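Local coordinates for protein Nsp15 (Middle East respiratory syndrome-related coronavirus, PDB 5YVD) that cleaves RNA as an endoribonuclease of the EndoU family, probably with the preference for uridylates found in its relatives, at residues I115-R120 / P132-I137; E126-T131 / N181-P186; D209-D214 / L251-Q256; H231-D236 / L245-G250. One frame throughout, in Å; residues are numbered along the deposited sequence.

Contact 1: residues I115-R120 / P132-I137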
# COMPACT_ATOMS: atom_id res chain seq x y z
N ILE A 115 31.74 -13.06 -8.06
CA ILE A 115 30.70 -14.03 -8.39
C ILE A 115 31.02 -15.38 -7.74
O ILE A 115 32.13 -15.93 -7.90
CB ILE A 115 30.58 -14.23 -9.92
CG1 ILE A 115 30.48 -12.85 -10.62
CG2 ILE A 115 29.43 -15.18 -10.26
CD1 ILE A 115 30.05 -12.92 -12.06
N CYS A 116 30.01 -15.92 -7.06
CA CYS A 116 30.13 -17.16 -6.35
C CYS A 116 29.58 -18.28 -7.20
O CYS A 116 28.41 -18.25 -7.57
CB CYS A 116 29.35 -17.07 -5.05
SG CYS A 116 29.28 -18.63 -4.16
N PHE A 117 30.40 -19.28 -7.49
CA PHE A 117 30.02 -20.40 -8.37
C PHE A 117 29.96 -21.68 -7.56
O PHE A 117 30.65 -21.79 -6.54
CB PHE A 117 31.08 -20.61 -9.45
CG PHE A 117 31.30 -19.45 -10.36
CD1 PHE A 117 32.10 -18.39 -9.98
CD2 PHE A 117 30.77 -19.45 -11.63
CE1 PHE A 117 32.34 -17.34 -10.85
CE2 PHE A 117 30.99 -18.39 -12.49
CZ PHE A 117 31.79 -17.35 -12.10
N ASP A 118 29.21 -22.67 -8.04
CA ASP A 118 29.05 -23.94 -7.30
C ASP A 118 29.30 -25.17 -8.18
O ASP A 118 28.85 -25.23 -9.31
CB ASP A 118 27.63 -24.00 -6.68
CG ASP A 118 27.44 -25.19 -5.71
OD1 ASP A 118 27.43 -26.37 -6.18
OD2 ASP A 118 27.24 -24.95 -4.49
N ILE A 119 30.01 -26.15 -7.63
CA ILE A 119 30.30 -27.38 -8.35
C ILE A 119 29.04 -28.13 -8.79
O ILE A 119 29.05 -28.84 -9.78
CB ILE A 119 31.19 -28.32 -7.50
CG1 ILE A 119 31.73 -29.50 -8.32
CG2 ILE A 119 30.41 -28.87 -6.32
CD1 ILE A 119 33.20 -29.42 -8.62
N ARG A 120 27.94 -28.00 -8.05
CA ARG A 120 26.73 -28.76 -8.39
C ARG A 120 26.01 -28.25 -9.64
O ARG A 120 25.12 -28.92 -10.15
CB ARG A 120 25.77 -28.82 -7.20
CG ARG A 120 26.25 -29.80 -6.14
CD ARG A 120 25.66 -29.53 -4.76
NE ARG A 120 26.16 -28.27 -4.20
CZ ARG A 120 25.83 -27.80 -3.00
NH1 ARG A 120 25.01 -28.47 -2.18
NH2 ARG A 120 26.35 -26.65 -2.63
N PRO A 132 38.26 -13.75 -13.40
CA PRO A 132 39.32 -13.23 -12.51
C PRO A 132 38.97 -13.09 -11.01
O PRO A 132 39.77 -13.48 -10.16
CB PRO A 132 39.63 -11.85 -13.12
CG PRO A 132 38.45 -11.50 -13.96
CD PRO A 132 37.94 -12.81 -14.48
N ASN A 133 37.82 -12.48 -10.70
CA ASN A 133 37.46 -12.18 -9.32
C ASN A 133 36.25 -13.00 -8.95
O ASN A 133 35.14 -12.70 -9.41
CB ASN A 133 37.15 -10.69 -9.17
CG ASN A 133 38.38 -9.79 -9.36
OD1 ASN A 133 39.49 -10.17 -9.04
ND2 ASN A 133 38.17 -8.59 -9.83
N ALA A 134 36.44 -14.04 -8.15
CA ALA A 134 35.35 -14.99 -7.87
C ALA A 134 35.59 -15.90 -6.68
O ALA A 134 36.69 -16.00 -6.16
CB ALA A 134 35.10 -15.86 -9.10
N ILE A 135 34.51 -16.58 -6.28
CA ILE A 135 34.49 -17.54 -5.18
C ILE A 135 33.93 -18.87 -5.70
O ILE A 135 32.98 -18.90 -6.49
CB ILE A 135 33.60 -16.98 -4.04
CG1 ILE A 135 34.31 -15.81 -3.36
CG2 ILE A 135 33.24 -18.05 -3.00
CD1 ILE A 135 33.40 -14.96 -2.51
N PHE A 136 34.53 -19.98 -5.29
CA PHE A 136 34.03 -21.29 -5.70
C PHE A 136 33.70 -22.14 -4.50
O PHE A 136 34.48 -22.20 -3.55
CB PHE A 136 35.03 -22.03 -6.58
CG PHE A 136 34.42 -23.21 -7.28
CD1 PHE A 136 34.72 -24.51 -6.90
CD2 PHE A 136 33.49 -23.02 -8.28
CE1 PHE A 136 34.11 -25.59 -7.52
CE2 PHE A 136 32.89 -24.08 -8.91
CZ PHE A 136 33.20 -25.37 -8.53
N ILE A 137 32.54 -22.79 -4.56
CA ILE A 137 32.13 -23.70 -3.50
C ILE A 137 31.99 -25.10 -4.07
O ILE A 137 31.43 -25.27 -5.16
CB ILE A 137 30.84 -23.23 -2.76
CG1 ILE A 137 29.60 -23.28 -3.65
CG2 ILE A 137 31.02 -21.81 -2.23
CD1 ILE A 137 28.45 -22.41 -3.17

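Contact 2: residues E126-T131 / N181-P186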
# COMPACT_ATOMS: atom_id res chain seq x y z
N GLU A 126 34.54 -24.67 -14.56
CA GLU A 126 35.28 -24.11 -15.71
C GLU A 126 35.01 -22.62 -15.88
O GLU A 126 35.92 -21.85 -16.19
CB GLU A 126 34.94 -24.84 -17.00
CG GLU A 126 35.35 -26.32 -16.99
CD GLU A 126 34.30 -27.28 -16.43
OE1 GLU A 126 33.24 -26.84 -15.95
OE2 GLU A 126 34.55 -28.50 -16.47
N LYS A 127 33.77 -22.21 -15.64
CA LYS A 127 33.44 -20.78 -15.69
C LYS A 127 34.21 -20.02 -14.59
O LYS A 127 34.87 -18.98 -14.83
CB LYS A 127 31.92 -20.57 -15.59
CG LYS A 127 31.34 -19.75 -16.73
CD LYS A 127 31.84 -18.31 -16.68
CE LYS A 127 31.59 -17.54 -17.99
NZ LYS A 127 32.11 -16.14 -17.94
N PHE A 128 34.16 -20.56 -13.37
CA PHE A 128 34.94 -20.00 -12.29
C PHE A 128 36.41 -19.92 -12.66
O PHE A 128 37.09 -18.97 -12.26
CB PHE A 128 34.75 -20.80 -10.98
CG PHE A 128 35.77 -20.50 -9.91
CD1 PHE A 128 35.73 -19.32 -9.21
CD2 PHE A 128 36.77 -21.41 -9.62
CE1 PHE A 128 36.66 -19.04 -8.23
CE2 PHE A 128 37.70 -21.13 -8.64
CZ PHE A 128 37.64 -19.95 -7.94
N MET A 129 36.90 -20.92 -13.42
CA MET A 129 38.34 -20.96 -13.80
C MET A 129 38.70 -19.89 -14.80
O MET A 129 39.86 -19.50 -14.86
CB MET A 129 38.77 -22.31 -14.39
CG MET A 129 38.81 -23.47 -13.43
SD MET A 129 39.95 -23.21 -12.09
CE MET A 129 41.52 -23.15 -12.96
N SER A 130 37.74 -19.44 -15.61
CA SER A 130 37.98 -18.35 -16.55
C SER A 130 37.39 -17.00 -16.11
O SER A 130 37.01 -16.19 -16.94
CB SER A 130 37.46 -18.74 -17.93
OG SER A 130 36.12 -19.17 -17.88
N THR A 131 37.33 -16.77 -14.80
CA THR A 131 36.78 -15.53 -14.25
C THR A 131 37.79 -15.00 -13.24
O THR A 131 38.16 -15.71 -12.33
CB THR A 131 35.45 -15.82 -13.51
OG1 THR A 131 34.60 -16.62 -14.33
CG2 THR A 131 34.74 -14.53 -13.10
N ASN A 181 42.47 -13.24 -11.19
CA ASN A 181 42.72 -14.58 -11.73
C ASN A 181 43.82 -15.33 -10.95
O ASN A 181 44.52 -16.20 -11.48
CB ASN A 181 43.05 -14.51 -13.23
CG ASN A 181 42.33 -15.58 -14.04
OD1 ASN A 181 41.11 -15.66 -14.00
ND2 ASN A 181 43.08 -16.41 -14.77
N GLU A 182 43.96 -14.99 -9.67
CA GLU A 182 44.96 -15.58 -8.79
C GLU A 182 44.26 -16.06 -7.50
O GLU A 182 43.55 -15.30 -6.81
CB GLU A 182 46.06 -14.55 -8.47
CG GLU A 182 46.94 -14.13 -9.66
CD GLU A 182 48.38 -14.61 -9.55
OE1 GLU A 182 48.58 -15.77 -9.13
OE2 GLU A 182 49.32 -13.84 -9.89
N PHE A 183 44.45 -17.34 -7.17
CA PHE A 183 43.91 -17.89 -5.93
C PHE A 183 44.47 -17.22 -4.69
O PHE A 183 45.64 -16.94 -4.64
CB PHE A 183 44.21 -19.35 -5.85
CG PHE A 183 43.40 -20.19 -6.78
CD1 PHE A 183 42.20 -20.75 -6.36
CD2 PHE A 183 43.86 -20.45 -8.04
CE1 PHE A 183 41.45 -21.55 -7.20
CE2 PHE A 183 43.12 -21.24 -8.90
CZ PHE A 183 41.91 -21.79 -8.47
N ILE A 184 43.62 -16.98 -3.70
CA ILE A 184 44.08 -16.54 -2.38
C ILE A 184 44.47 -17.74 -1.49
O ILE A 184 43.78 -18.77 -1.48
CB ILE A 184 42.99 -15.70 -1.70
CG1 ILE A 184 43.02 -14.29 -2.28
CG2 ILE A 184 43.13 -15.67 -0.18
CD1 ILE A 184 41.69 -13.58 -2.20
N ASP A 185 45.58 -17.58 -0.77
CA ASP A 185 46.05 -18.59 0.20
C ASP A 185 45.40 -18.43 1.58
O ASP A 185 45.59 -17.41 2.24
CB ASP A 185 47.57 -18.55 0.33
CG ASP A 185 48.26 -19.37 -0.76
OD1 ASP A 185 48.87 -20.42 -0.43
OD2 ASP A 185 48.17 -18.99 -1.96
N PRO A 186 44.65 -19.46 2.03
CA PRO A 186 43.88 -19.41 3.29
C PRO A 186 44.72 -19.09 4.51
O PRO A 186 45.82 -19.60 4.64
CB PRO A 186 43.39 -20.86 3.44
CG PRO A 186 44.41 -21.70 2.71
CD PRO A 186 44.69 -20.84 1.50

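Contact 3: residues D209-D214 / L251-Q256. Unlike the reference sequence in segment 251-256: R254 (reference Lys).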
# COMPACT_ATOMS: atom_id res chain seq x y z
N ASP A 209 29.88 -29.19 30.74
CA ASP A 209 30.05 -28.86 32.13
C ASP A 209 29.54 -27.42 32.31
O ASP A 209 28.83 -27.11 33.27
CB ASP A 209 31.53 -28.99 32.55
CG ASP A 209 31.99 -30.45 32.69
OD1 ASP A 209 31.16 -31.39 32.65
OD2 ASP A 209 33.20 -30.64 32.87
N PHE A 210 29.86 -26.56 31.36
CA PHE A 210 29.50 -25.18 31.47
C PHE A 210 28.01 -25.03 31.68
O PHE A 210 27.56 -24.25 32.54
CB PHE A 210 29.94 -24.37 30.26
CG PHE A 210 29.62 -22.90 30.38
CD1 PHE A 210 30.44 -22.06 31.10
CD2 PHE A 210 28.47 -22.37 29.82
CE1 PHE A 210 30.14 -20.70 31.23
CE2 PHE A 210 28.17 -21.03 29.94
CZ PHE A 210 29.01 -20.19 30.65
N LEU A 211 27.23 -25.78 30.92
CA LEU A 211 25.78 -25.62 30.96
C LEU A 211 25.15 -26.15 32.22
O LEU A 211 24.06 -25.70 32.55
CB LEU A 211 25.12 -26.28 29.76
CG LEU A 211 25.56 -25.65 28.45
CD1 LEU A 211 24.97 -26.46 27.30
CD2 LEU A 211 25.12 -24.20 28.43
N SER A 212 25.83 -27.09 32.89
CA SER A 212 25.30 -27.73 34.10
C SER A 212 25.97 -27.33 35.40
O SER A 212 25.33 -27.37 36.42
CB SER A 212 25.38 -29.26 33.99
OG SER A 212 26.73 -29.70 34.06
N PHE A 213 27.23 -26.94 35.39
CA PHE A 213 27.98 -26.68 36.66
C PHE A 213 27.66 -25.35 37.34
O PHE A 213 27.47 -24.33 36.69
CB PHE A 213 29.50 -26.68 36.41
CG PHE A 213 30.08 -28.05 36.21
CD1 PHE A 213 31.39 -28.31 36.59
CD2 PHE A 213 29.33 -29.09 35.66
CE1 PHE A 213 31.94 -29.57 36.41
CE2 PHE A 213 29.88 -30.35 35.47
CZ PHE A 213 31.18 -30.59 35.85
N ASP A 214 27.65 -25.34 38.66
CA ASP A 214 27.82 -24.10 39.40
C ASP A 214 29.07 -23.36 38.88
O ASP A 214 30.08 -24.00 38.59
CB ASP A 214 28.02 -24.38 40.88
CG ASP A 214 28.04 -23.11 41.69
OD1 ASP A 214 29.12 -22.71 42.18
OD2 ASP A 214 26.98 -22.47 41.78
N LEU A 251 25.12 -16.64 27.17
CA LEU A 251 23.82 -16.04 26.95
C LEU A 251 22.71 -17.08 26.90
O LEU A 251 21.65 -16.88 27.49
CB LEU A 251 23.81 -15.21 25.64
CG LEU A 251 22.45 -14.70 25.15
CD1 LEU A 251 21.81 -13.85 26.21
CD2 LEU A 251 22.56 -13.90 23.87
N TYR A 252 22.94 -18.17 26.19
CA TYR A 252 21.96 -19.26 26.15
C TYR A 252 21.69 -19.79 27.56
O TYR A 252 20.52 -19.89 27.99
CB TYR A 252 22.47 -20.40 25.27
CG TYR A 252 21.70 -21.68 25.38
CD1 TYR A 252 22.24 -22.78 26.02
CD2 TYR A 252 20.44 -21.81 24.83
CE1 TYR A 252 21.54 -23.96 26.11
CE2 TYR A 252 19.73 -22.99 24.91
CZ TYR A 252 20.29 -24.06 25.56
OH TYR A 252 19.61 -25.24 25.65
N LYS A 253 22.77 -20.12 28.27
CA LYS A 253 22.62 -20.74 29.58
C LYS A 253 21.77 -19.84 30.43
O LYS A 253 20.88 -20.28 31.15
CB LYS A 253 23.98 -20.92 30.27
CG LYS A 253 23.87 -21.43 31.68
CD LYS A 253 25.22 -21.80 32.24
CE LYS A 253 25.11 -22.20 33.70
NZ LYS A 253 24.69 -21.05 34.54
N ARG A 254 22.06 -18.56 30.30
CA ARG A 254 21.41 -17.57 31.11
C ARG A 254 19.93 -17.49 30.81
O ARG A 254 19.12 -17.60 31.71
CB ARG A 254 22.06 -16.22 30.85
CG ARG A 254 21.32 -15.08 31.51
CD ARG A 254 21.43 -15.18 33.01
NE ARG A 254 20.40 -14.42 33.68
CZ ARG A 254 20.24 -14.36 34.99
NH1 ARG A 254 21.07 -15.01 35.82
NH2 ARG A 254 19.25 -13.64 35.49
N GLN A 255 19.59 -17.31 29.54
CA GLN A 255 18.22 -16.96 29.17
C GLN A 255 17.24 -18.13 29.32
O GLN A 255 16.04 -17.92 29.51
CB GLN A 255 18.18 -16.38 27.77
CG GLN A 255 18.20 -17.41 26.67
CD GLN A 255 16.84 -17.93 26.37
OE1 GLN A 255 15.87 -17.22 26.50
NE2 GLN A 255 16.75 -19.19 25.95
N GLN A 256 17.77 -19.35 29.23
CA GLN A 256 17.02 -20.56 29.51
C GLN A 256 16.56 -20.65 30.96
O GLN A 256 15.74 -21.51 31.29
CB GLN A 256 17.88 -21.78 29.22
CG GLN A 256 17.96 -22.14 27.75
CD GLN A 256 17.04 -23.29 27.39
OE1 GLN A 256 17.14 -24.39 27.95
NE2 GLN A 256 16.16 -23.06 26.44

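Contact 4: residues H231-D236 / L245-G250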
# COMPACT_ATOMS: atom_id res chain seq x y z
N HIS A 231 32.31 -12.20 34.85
CA HIS A 231 31.94 -11.03 34.05
C HIS A 231 31.72 -11.38 32.57
O HIS A 231 30.66 -11.12 32.00
CB HIS A 231 33.02 -9.94 34.16
CG HIS A 231 32.63 -8.62 33.56
ND1 HIS A 231 31.94 -7.66 34.27
CD2 HIS A 231 32.84 -8.11 32.34
CE1 HIS A 231 31.74 -6.60 33.50
NE2 HIS A 231 32.28 -6.85 32.32
N VAL A 232 32.72 -12.01 31.97
CA VAL A 232 32.77 -12.13 30.52
C VAL A 232 31.75 -13.15 30.00
O VAL A 232 30.97 -12.87 29.09
CB VAL A 232 34.20 -12.47 30.04
CG1 VAL A 232 34.23 -12.67 28.55
CG2 VAL A 232 35.19 -11.38 30.41
N VAL A 233 31.75 -14.34 30.57
CA VAL A 233 30.94 -15.43 30.04
C VAL A 233 29.60 -15.58 30.78
O VAL A 233 28.53 -15.51 30.17
CB VAL A 233 31.71 -16.74 30.08
CG1 VAL A 233 31.00 -17.80 29.25
CG2 VAL A 233 33.12 -16.51 29.52
N TYR A 234 29.65 -15.76 32.09
CA TYR A 234 28.42 -15.94 32.87
C TYR A 234 27.53 -14.73 32.80
O TYR A 234 26.31 -14.85 32.75
CB TYR A 234 28.74 -16.25 34.29
CG TYR A 234 29.28 -17.64 34.43
CD1 TYR A 234 28.41 -18.72 34.46
CD2 TYR A 234 30.64 -17.87 34.51
CE1 TYR A 234 28.88 -20.02 34.58
CE2 TYR A 234 31.12 -19.15 34.63
CZ TYR A 234 30.23 -20.22 34.67
OH TYR A 234 30.69 -21.50 34.79
N GLY A 235 28.17 -13.55 32.78
CA GLY A 235 27.46 -12.27 32.76
C GLY A 235 27.25 -11.80 34.18
O GLY A 235 27.07 -12.60 35.08
N ASP A 236 27.30 -10.48 34.36
CA ASP A 236 27.00 -9.81 35.63
C ASP A 236 25.71 -8.98 35.46
O ASP A 236 25.64 -8.06 34.63
CB ASP A 236 28.16 -8.92 35.97
CG ASP A 236 27.98 -8.18 37.25
OD1 ASP A 236 26.93 -8.29 37.92
OD2 ASP A 236 28.94 -7.46 37.57
N LEU A 245 28.92 -10.75 29.30
CA LEU A 245 28.06 -11.66 28.55
C LEU A 245 28.31 -11.55 27.03
O LEU A 245 27.42 -11.19 26.28
CB LEU A 245 26.59 -11.43 28.91
CG LEU A 245 25.63 -12.58 28.57
CD1 LEU A 245 25.76 -13.79 29.51
CD2 LEU A 245 24.18 -12.09 28.57
N HIS A 246 29.52 -11.89 26.59
CA HIS A 246 29.89 -11.73 25.19
C HIS A 246 30.00 -13.06 24.42
O HIS A 246 30.33 -13.07 23.23
CB HIS A 246 31.18 -10.90 25.11
CG HIS A 246 31.03 -9.51 25.66
ND1 HIS A 246 30.26 -8.54 25.06
CD2 HIS A 246 31.52 -8.95 26.79
CE1 HIS A 246 30.29 -7.44 25.78
NE2 HIS A 246 31.05 -7.65 26.84
N LEU A 247 29.67 -14.17 25.08
CA LEU A 247 29.81 -15.47 24.44
C LEU A 247 28.47 -16.15 24.45
O LEU A 247 27.78 -16.12 25.46
CB LEU A 247 30.87 -16.30 25.16
CG LEU A 247 31.31 -17.54 24.37
CD1 LEU A 247 32.23 -17.14 23.23
CD2 LEU A 247 31.99 -18.58 25.26
N LEU A 248 28.09 -16.77 23.34
CA LEU A 248 26.70 -17.18 23.15
C LEU A 248 26.29 -18.26 24.14
O LEU A 248 25.17 -18.25 24.66
CB LEU A 248 26.40 -17.64 21.73
CG LEU A 248 24.93 -18.09 21.56
CD1 LEU A 248 23.96 -16.91 21.66
CD2 LEU A 248 24.68 -18.85 20.25
N ILE A 249 27.18 -19.21 24.40
CA ILE A 249 26.84 -20.29 25.33
C ILE A 249 26.44 -19.71 26.71
O ILE A 249 25.53 -20.22 27.37
CB ILE A 249 27.98 -21.32 25.42
CG1 ILE A 249 27.55 -22.53 26.28
CG2 ILE A 249 29.25 -20.68 25.96
CD1 ILE A 249 28.52 -23.70 26.21
N GLY A 250 27.11 -18.63 27.12
CA GLY A 250 26.77 -17.96 28.37
C GLY A 250 25.42 -17.25 28.32
O GLY A 250 24.66 -17.25 29.29

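Contact 1: residues I115-R120 / P132-I137
F117 and F136 are neighbours on one face of a parallel strand pair, the CB of F117 lying 3.6 Å from CD2 of F136. The F117 ring turns an edge to the other strand. I135 O lies there in the ring plane, and the small methyl CB of A134 approaches CE1 of F117 to 3.6 Å. In F136, CG is anti to the backbone N (chi1 -166°), which carries the ring across to I119, whose CB is 3.7 Å from CZ of F136. On the opposite face the compact SG of C116 rests 4.0 Å from CD1 of I137, a branched residue well suited to a buried strand.

Backbone bonds run in the parallel pattern: F117 N gives to I135 O at 2.8 Å, while F117 O receives I137 N. I135 N to I115 O and I119 N to I137 O extend the ladder at its ends. At the end of the strand, R120 grips D118 side-on, NE to OD1 and NH2 to OD2, and the backbone N of R120 also reaches OD1 in an Asx turn. Helix 124-129 covers the phenylalanine face through S124, L125 and K127, completing a beta-alpha-beta crossover.

Contact 2: residues E126-T131 / N181-P186
F128 and F183 make the apolar heart of this contact: CE1 of F183 comes to the edge of the F128 ring, near its plane, 4.0 Å from CE2 of F128. With CG anti to its backbone N (chi1 165°), F128 directs its ring from the end of helix 124-129 toward the loop. M129 adds a looser touch, its SD standing at the edge of the F183 ring, 4.4 Å from CZ of F183. The aromatic F128 fills the buried inner side, while the flexible thioether of M129 can follow the edge of the more open F183 ring, on which Y145 stacks from elsewhere in the chain.

The polar part works through a third party. N181 OD1 lies 3.4 Å from T131 O, and since both are acceptors no bond joins them. NZ of K178 reconciles them: it hydrogen-bonds T131 O and F128 O and makes weak bonds to M129 O and N181 OD1. The lysine thus gathers carbonyls at the helix end, where its charge would be favourable, and it also makes a cation-pi contact with F128. N181 itself has positive phi (60°), which asparagine tolerates well.

Within the helical segment, OG and N of S130 both bond E126 O, from opposite faces of its carbonyl plane; OG is 3.2 Å from that O. The whole is the C-terminal end of a beta-alpha-beta crossover helix, joined through K178 to the loop that follows strand 174-178.

Contact 3: residues D209-D214 / L251-Q256
K253 reaches F210 and L211 with a nearly straight chain, CG anti to the backbone N (chi1 175°) and a bend only at its last torsion (chi4 -65°). F210 also has CG anti to its N, which brings its ring beside that chain, with CE2 3.8 Å from CD of K253. In L211 the first torsion (-62°) instead puts CG beside the N, and the branch CD2 is thereby aimed at helix 248-255.

CE of K253 passes 3.4 Å from F210 O and lies 3.8 Å from L211 O. These are contacts without hydrogen bonds, but carbonyls at the end of a helix would favour a positive side chain nearby. Lysine suits the place doubly, since its long methylene chain can pack while its ammonium extends onward.

L211 CD2 has two partners, CB of K253 at 3.9 Å and CD1 of Y252 at 4.0 Å. It meets the Y252 ring at the edge, near its plane, the two side chains being set roughly at a right angle; L211 and K253 run alongside one another, pointing in opposing senses. On one face of the Y252 ring sits CG of Q256, and F200 also stacks with the tyrosine.

Where helix 205-212 ends, S212 N and F213 N both bond D209 O, and CB of D209 lies over the centre of the F213 ring. D214 then caps D216 N at the start of helix 215-221, whose F218 meets F210 edge-to-face. Helix 248-255 supplies I249 to F210 and L211, and L251 on the same helix turns to M262 of strand 260-263.

Contact 4: residues H231-D236 / L245-G250
L245 and H246 give their backbone N-H groups to successive carbonyls at the end of helix 229-234. L245 N meets H231 O at 3.2 Å, in the carbonyl plane, and H246 N meets V232 O at 3.1 Å, nearly along the C=O axis. These bonds satisfy acceptors in a wider pi-type turn. V233 O is approached by CA of G250 at 3.5 Å in a CH...O contact, an approach eased by the glycine's lack of a side chain. The same oxygen touches CD1 of L245, whose CG is anti to the backbone N (chi1 -161°).

G235, at positive phi (91°), ends the helix beside that leucine; glycine suits these backbone angles, where a side chain would press against the carbonyl O of Y234. Next to the polar contacts, V233 and L247 run alongside each other in the same sense, CG1 of V233 4.2 Å from CD2 of L247, and both touch F299 of helix 296-304.

ND1 of H246 bonds S290 O, which holds the imidazole, while NE2 bonds a glycerol, probably from the crystallisation liquor. Its NE2 lies 5.7 Å from NE2 of H231. Two imidazoles so close, beside a small-molecule site, are consistent with the histidine pair of an EndoU active site.

From the N terminus, contact 1 closes first: 132-137 returns beside 115-120 after helix 124-129. Contact 2 crosses it, since 126-131 falls within that loop and 181-186 lies well beyond; the two touch, with F128 packing on A134 and F136, so sheet, crossover helix and the loop after strand 174-178 are tied together. Contacts 3 and 4 come later in the endoribonuclease region, on the opposite side of the chain's centre, with contact 1 and contact 3 centres about 40 Å apart. There contact 4 nests inside the loop closed by contact 3. Both use helix 248-255, and F210 packs on V233 and Y234 to join helices 205-212 and 229-234.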